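Local structure of Crov588 (Cafeteriavirus, 6NYR) at residues Y4-E8 against T9-F13; L21-Y24 against Y25-L28; N70-T73 against E74-E78. The protein is of unknown function but, as a leucine-rich-repeat protein of the FNIP type that curls into a ring, probably serves as a binding scaffold. All coordinates share one frame; numbering follows the deposited sequence.

Contact 1. Residues Y4-E8 against T9-F13; sequences YTIKE and TILTF
T5 and T12 face each other as the antiparallel hydrogen-bonded pair at the open end of a hairpin with a two-residue loop, and each uses both of its main-chain polar atoms on the other. T5 N donates to T12 O at 2.9 Å, and T12 N returns a nearly straight bond to T5 O at 2.8 Å. Closer to the turn the same double link joins K7 and I10: K7 N reaches I10 O at 2.9 Å, almost linear, whereas I10 N bends to K7 O with an N-H...O angle of only 142°. That second bond closes the type II' turn K7-I10, with E8 and T9 at its corners; E8 takes the first corner with phi at +56°, a backbone shape unusual for a residue that has a side chain.

Between the two bonded pairs lies the non-hydrogen-bonded pair I6 and L11. Their side chains share a face with Y4, and L11 CD1 touches both neighbours, 3.9 Å from I6 CG1 and 3.8 Å from Y4 CE1. Y4 has its CG wedged between the backbone N and the carbonyl carbon (chi1 75°), which lifts the ring off the strand on the L11 side, with I6 CG1 in plane at its edge. On the other face T5 and T12 run side by side. The hydroxyl of T12 finds its partner outside the hairpin, in the carboxylate of E37.

Strand 10-12 is the inner arm: T9, L11 and F13 bond through their backbones to D34, T35 and E37, so it pairs in parallel with strand 35-37, while 5-7 is the end strand on this side of the series. I27 and L28 of helix 25-28 pack on the Y4 and L11 face, and the F13 ring meets that of F38 with nearly parallel planes.

Contact 2. Residues L21-Y24 against Y25-L28; sequences LDKY and YKIL
Y24 joins a turn to a helix, and its carbonyl O, which L28 N will bond, is where the helical turn Y25-L28 closes back on it. Y25 opens that turn. Its ring leads off from the bend, CG lying opposite the backbone N (chi1 -155°), and its carbonyl O accepts a bond from the hydroxyl of S29. K26 comes next and bends back instead: with chi3 and chi4 both near 68° its chain folds until NZ stands 3.6 Å from K23 O, a distance at which no hydrogen bond is assigned. The two lysine NZ atoms, K23 and K26, stay 6.1 Å apart.

Upstream, L21-Y24 is a type I turn closed by Y24 N on L21 O at 2.9 Å, and the chain runs from it straight into the short, one-turn helix 25-28, on the outer side of the leucine-rich-repeat ring, packed behind strand 10-12. I27 is the first residue to face back squarely on the turn. Its CD1 meets the Y24 ring obliquely, 3.5 Å from Y24 CD2, the two side chains running the same way, while F17 meets that ring edge-to-face.

L28 carries the helical bond, its N donating to Y24 O at 2.8 Å nearly in line with the carbonyl. Its CD1 also packs 4.0 Å from Y24 CB, and its own carbonyl O receives ND2 of N53, while the side chain rests on L11 and P51.

Contact 3. Residues N70-T73 against E74-E78; sequences NFLT and ESLTE
L72 and L76 meet through their branches: L76 CD1 nestles against L72, 3.7 Å from L72 CG and 3.8 Å from L72 CD1, the two side chains running aslant to each other. Beside them T73 turns its methyl over the backbone of the bend, CG2 lying opposite its own N (chi1 -59° for OG1). There T73 CG2 sits 3.2 Å from S75 N, with S75 CB a little further off.

What brings these side chains together is a type I turn from T73 to L76. It is closed by L76 N on T73 O at 3.2 Å, a long bond in which the N-H aims fairly well but the donor stands above the carbonyl plane, 69° out of it, so the grip is probably modest. E74 and S75 occupy the corners.

Further out, the turn's last residue and those flanking the turn are held by neighbouring coils. D47 OD1 accepts from the backbone N of both N70 and F71, and N70 OD1 from N94 ND2. T77 OG1 bonds to K55 O, and L76 O to the hydroxyl of S98. L72 packs on I46 and L76 on I57, so apolar contacts reach the preceding coils.

Immediately downstream the chain enters strand 78-80, whose E78 makes backbone hydrogen bonds to K55 and I57. The inward leucine L76, leading into a short strand bonded in parallel to strand 56-58, is consistent with the stacked coils of a leucine-rich-repeat solenoid.

Overall arrangement
From the N terminus, contact 1 closes first, the hairpin 4-13 forming one end of the strand series. Contact 2 follows in the loop after strand 10-12, and helix 25-28 folds back on the hairpin: L28 CD2 comes within 4.0 Å of L11 CD1 and of F13 CZ. The chain then makes strands 35-37 and 56-58 before contact 3 turns it into strand 78-80. All three are local and in series, so none nests in or crosses another. Contacts 1 and 2 pack together at the N-terminal end; contact 3 touches neither, its centre about 19 Å from that of contact 1 and about 17 Å from that of contact 2, and joins the loop after strand 56-58 to strand 78-80.

Contact 1. Residues Y4-E8 against T9-F13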
# COMPACT_ATOMS: atom_id res chain seq x y z
N TYR A 4 -3.55 -15.66 -19.84
CA TYR A 4 -4.30 -15.85 -18.60
C TYR A 4 -3.28 -16.27 -17.53
O TYR A 4 -2.17 -16.71 -17.86
CB TYR A 4 -5.45 -16.86 -18.72
CG TYR A 4 -5.06 -18.30 -18.75
CD1 TYR A 4 -4.77 -18.99 -17.58
CD2 TYR A 4 -5.00 -19.00 -19.95
CE1 TYR A 4 -4.41 -20.31 -17.60
CE2 TYR A 4 -4.64 -20.33 -19.98
CZ TYR A 4 -4.35 -20.98 -18.80
OH TYR A 4 -3.99 -22.31 -18.82
N THR A 5 -3.66 -16.16 -16.26
CA THR A 5 -2.75 -16.50 -15.17
C THR A 5 -3.45 -17.21 -14.01
O THR A 5 -4.57 -16.85 -13.63
CB THR A 5 -2.06 -15.24 -14.61
OG1 THR A 5 -3.01 -14.48 -13.84
CG2 THR A 5 -1.53 -14.37 -15.74
N ILE A 6 -2.78 -18.22 -13.45
CA ILE A 6 -3.30 -19.03 -12.35
C ILE A 6 -2.53 -18.69 -11.08
O ILE A 6 -1.29 -18.68 -11.08
CB ILE A 6 -3.21 -20.53 -12.65
CG1 ILE A 6 -4.20 -20.92 -13.74
CG2 ILE A 6 -3.42 -21.35 -11.38
CD1 ILE A 6 -4.11 -22.38 -14.18
N LYS A 7 -3.26 -18.39 -10.00
CA LYS A 7 -2.67 -18.11 -8.68
C LYS A 7 -3.47 -18.84 -7.61
O LYS A 7 -4.66 -18.54 -7.44
CB LYS A 7 -2.60 -16.61 -8.43
CG LYS A 7 -1.69 -16.16 -7.29
CD LYS A 7 -2.45 -15.70 -6.06
CE LYS A 7 -1.51 -15.53 -4.87
NZ LYS A 7 -1.53 -14.11 -4.40
N GLU A 8 -2.83 -19.74 -6.85
CA GLU A 8 -3.55 -20.51 -5.84
C GLU A 8 -4.72 -21.26 -6.46
O GLU A 8 -4.51 -22.18 -7.26
CB GLU A 8 -3.96 -19.59 -4.66
CG GLU A 8 -2.76 -19.16 -3.83
CD GLU A 8 -3.06 -18.06 -2.82
OE1 GLU A 8 -4.06 -17.33 -3.01
OE2 GLU A 8 -2.27 -17.89 -1.85
N THR A 9 -5.94 -20.90 -6.09
CA THR A 9 -7.13 -21.49 -6.68
C THR A 9 -7.78 -20.65 -7.77
O THR A 9 -8.64 -21.14 -8.51
CB THR A 9 -8.18 -21.86 -5.62
OG1 THR A 9 -8.62 -20.65 -4.99
CG2 THR A 9 -7.61 -22.82 -4.58
N ILE A 10 -7.39 -19.39 -7.86
CA ILE A 10 -8.05 -18.42 -8.74
C ILE A 10 -7.33 -18.39 -10.08
O ILE A 10 -6.13 -18.10 -10.16
CB ILE A 10 -8.09 -17.03 -8.09
CG1 ILE A 10 -8.77 -17.12 -6.72
CG2 ILE A 10 -8.79 -16.03 -9.00
CD1 ILE A 10 -9.05 -15.78 -6.07
N LEU A 11 -8.07 -18.69 -11.14
CA LEU A 11 -7.64 -18.43 -12.51
C LEU A 11 -8.20 -17.08 -12.96
O LEU A 11 -9.41 -16.84 -12.86
CB LEU A 11 -8.11 -19.53 -13.46
CG LEU A 11 -7.75 -19.34 -14.93
CD1 LEU A 11 -7.64 -20.69 -15.64
CD2 LEU A 11 -8.78 -18.46 -15.63
N THR A 12 -7.33 -16.21 -13.46
CA THR A 12 -7.70 -14.88 -13.93
C THR A 12 -7.36 -14.78 -15.41
O THR A 12 -6.19 -14.92 -15.79
CB THR A 12 -6.97 -13.79 -13.14
OG1 THR A 12 -7.20 -13.97 -11.74
CG2 THR A 12 -7.45 -12.41 -13.56
N PHE A 13 -8.37 -14.54 -16.24
CA PHE A 13 -8.12 -14.28 -17.65
C PHE A 13 -7.54 -12.88 -17.83
O PHE A 13 -7.53 -12.05 -16.91
CB PHE A 13 -9.39 -14.43 -18.47
CG PHE A 13 -9.79 -15.85 -18.73
CD1 PHE A 13 -10.57 -16.54 -17.82
CD2 PHE A 13 -9.39 -16.49 -19.89
CE1 PHE A 13 -10.95 -17.84 -18.07
CE2 PHE A 13 -9.76 -17.80 -20.13
CZ PHE A 13 -10.54 -18.48 -19.22

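Contact 2. Residues L21-Y24 against Y25-L28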
# COMPACT_ATOMS: atom_id res chain seq x y z
N LEU A 21 -14.82 -19.87 -25.25
CA LEU A 21 -14.26 -20.80 -24.27
C LEU A 21 -14.29 -22.25 -24.72
O LEU A 21 -13.88 -23.13 -23.95
CB LEU A 21 -15.02 -20.68 -22.95
CG LEU A 21 -15.05 -19.30 -22.29
CD1 LEU A 21 -15.92 -19.35 -21.03
CD2 LEU A 21 -13.65 -18.84 -21.96
N ASP A 22 -14.75 -22.53 -25.94
CA ASP A 22 -14.98 -23.91 -26.35
C ASP A 22 -13.75 -24.79 -26.16
O ASP A 22 -13.87 -25.99 -25.88
CB ASP A 22 -15.43 -23.96 -27.81
CG ASP A 22 -16.79 -23.34 -28.03
OD1 ASP A 22 -16.89 -22.10 -28.02
OD2 ASP A 22 -17.77 -24.10 -28.20
N LYS A 23 -12.56 -24.21 -26.28
CA LYS A 23 -11.32 -24.98 -26.24
C LYS A 23 -10.64 -24.95 -24.88
O LYS A 23 -9.59 -25.59 -24.71
CB LYS A 23 -10.35 -24.47 -27.31
CG LYS A 23 -9.49 -25.54 -27.94
CD LYS A 23 -8.34 -24.92 -28.72
CE LYS A 23 -7.44 -25.99 -29.32
NZ LYS A 23 -6.15 -25.40 -29.80
N TYR A 24 -11.19 -24.22 -23.91
CA TYR A 24 -10.56 -24.06 -22.60
C TYR A 24 -11.08 -25.05 -21.56
O TYR A 24 -10.62 -25.02 -20.42
CB TYR A 24 -10.76 -22.63 -22.09
CG TYR A 24 -9.90 -21.62 -22.80
CD1 TYR A 24 -10.25 -21.14 -24.06
CD2 TYR A 24 -8.73 -21.14 -22.23
CE1 TYR A 24 -9.46 -20.22 -24.72
CE2 TYR A 24 -7.93 -20.22 -22.89
CZ TYR A 24 -8.31 -19.76 -24.13
OH TYR A 24 -7.53 -18.85 -24.80
N TYR A 25 -12.03 -25.92 -21.93
CA TYR A 25 -12.59 -26.86 -20.97
C TYR A 25 -11.50 -27.61 -20.22
O TYR A 25 -11.53 -27.73 -18.99
CB TYR A 25 -13.52 -27.84 -21.68
CG TYR A 25 -14.58 -28.44 -20.79
CD1 TYR A 25 -14.29 -29.52 -19.97
CD2 TYR A 25 -15.87 -27.92 -20.76
CE1 TYR A 25 -15.26 -30.07 -19.15
CE2 TYR A 25 -16.84 -28.46 -19.94
CZ TYR A 25 -16.53 -29.54 -19.14
OH TYR A 25 -17.49 -30.08 -18.32
N LYS A 26 -10.51 -28.11 -20.96
CA LYS A 26 -9.38 -28.79 -20.33
C LYS A 26 -8.68 -27.89 -19.33
O LYS A 26 -8.44 -28.28 -18.18
CB LYS A 26 -8.40 -29.28 -21.41
CG LYS A 26 -7.82 -28.19 -22.30
CD LYS A 26 -6.78 -28.75 -23.28
CE LYS A 26 -7.41 -29.66 -24.33
NZ LYS A 26 -8.28 -28.91 -25.28
N ILE A 27 -8.36 -26.66 -19.74
CA ILE A 27 -7.67 -25.74 -18.84
C ILE A 27 -8.52 -25.47 -17.60
O ILE A 27 -8.01 -25.42 -16.47
CB ILE A 27 -7.33 -24.43 -19.57
CG1 ILE A 27 -6.34 -24.68 -20.71
CG2 ILE A 27 -6.77 -23.40 -18.58
CD1 ILE A 27 -6.21 -23.52 -21.68
N LEU A 28 -9.83 -25.31 -17.79
CA LEU A 28 -10.71 -24.92 -16.69
C LEU A 28 -11.09 -26.09 -15.79
O LEU A 28 -11.65 -25.86 -14.71
CB LEU A 28 -11.98 -24.27 -17.25
CG LEU A 28 -11.74 -22.99 -18.06
CD1 LEU A 28 -13.03 -22.53 -18.74
CD2 LEU A 28 -11.18 -21.89 -17.17

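Contact 3. Residues N70-T73 against E74-E78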
# COMPACT_ATOMS: atom_id res chain seq x y z
N ASN A 70 -28.41 -19.07 -18.56
CA ASN A 70 -29.49 -19.87 -18.01
C ASN A 70 -29.09 -21.28 -17.58
O ASN A 70 -29.95 -22.02 -17.08
CB ASN A 70 -30.64 -19.98 -19.02
CG ASN A 70 -31.44 -18.70 -19.13
OD1 ASN A 70 -32.41 -18.50 -18.39
ND2 ASN A 70 -31.04 -17.82 -20.04
N PHE A 71 -27.83 -21.67 -17.74
CA PHE A 71 -27.41 -23.03 -17.43
C PHE A 71 -26.09 -23.04 -16.66
O PHE A 71 -25.10 -23.65 -17.06
CB PHE A 71 -27.32 -23.87 -18.71
CG PHE A 71 -28.65 -24.17 -19.33
CD1 PHE A 71 -29.51 -25.07 -18.71
CD2 PHE A 71 -29.05 -23.57 -20.50
CE1 PHE A 71 -30.74 -25.35 -19.26
CE2 PHE A 71 -30.28 -23.85 -21.06
CZ PHE A 71 -31.13 -24.75 -20.43
N LEU A 72 -26.08 -22.36 -15.52
CA LEU A 72 -24.91 -22.44 -14.66
C LEU A 72 -24.80 -23.82 -14.03
O LEU A 72 -25.80 -24.51 -13.80
CB LEU A 72 -24.98 -21.40 -13.54
CG LEU A 72 -24.68 -19.93 -13.82
CD1 LEU A 72 -23.48 -19.74 -14.70
CD2 LEU A 72 -25.94 -19.32 -14.43
N THR A 73 -23.56 -24.22 -13.74
CA THR A 73 -23.32 -25.48 -13.06
C THR A 73 -24.11 -25.53 -11.76
O THR A 73 -24.28 -24.52 -11.07
CB THR A 73 -21.82 -25.63 -12.78
OG1 THR A 73 -21.10 -25.60 -14.02
CG2 THR A 73 -21.53 -26.94 -12.06
N GLU A 74 -24.61 -26.72 -11.42
CA GLU A 74 -25.34 -26.91 -10.17
C GLU A 74 -24.37 -27.12 -9.00
O GLU A 74 -24.76 -27.60 -7.93
CB GLU A 74 -26.31 -28.08 -10.29
CG GLU A 74 -27.35 -28.16 -9.18
CD GLU A 74 -28.39 -27.04 -9.25
OE1 GLU A 74 -29.07 -26.93 -10.29
OE2 GLU A 74 -28.53 -26.28 -8.27
N SER A 75 -23.09 -26.79 -9.23
CA SER A 75 -22.10 -26.70 -8.17
C SER A 75 -21.59 -25.28 -7.96
O SER A 75 -20.80 -25.05 -7.04
CB SER A 75 -20.91 -27.63 -8.47
OG SER A 75 -21.31 -28.98 -8.57
N LEU A 76 -22.03 -24.33 -8.78
CA LEU A 76 -21.74 -22.93 -8.51
C LEU A 76 -22.31 -22.52 -7.15
O LEU A 76 -23.46 -22.85 -6.83
CB LEU A 76 -22.32 -22.01 -9.58
CG LEU A 76 -21.39 -21.37 -10.61
CD1 LEU A 76 -22.11 -20.11 -11.14
CD2 LEU A 76 -20.03 -21.03 -10.10
N THR A 77 -21.51 -21.81 -6.37
CA THR A 77 -21.97 -21.21 -5.12
C THR A 77 -21.91 -19.69 -5.12
O THR A 77 -22.57 -19.07 -4.28
CB THR A 77 -21.14 -21.73 -3.94
OG1 THR A 77 -19.76 -21.43 -4.16
CG2 THR A 77 -21.32 -23.23 -3.77
N GLU A 78 -21.15 -19.09 -6.02
CA GLU A 78 -20.97 -17.64 -6.04
C GLU A 78 -20.86 -17.17 -7.48
O GLU A 78 -20.20 -17.82 -8.30
CB GLU A 78 -19.71 -17.22 -5.28
CG GLU A 78 -19.54 -17.90 -3.95
CD GLU A 78 -18.40 -17.32 -3.13
OE1 GLU A 78 -17.82 -16.30 -3.56
OE2 GLU A 78 -18.07 -17.90 -2.07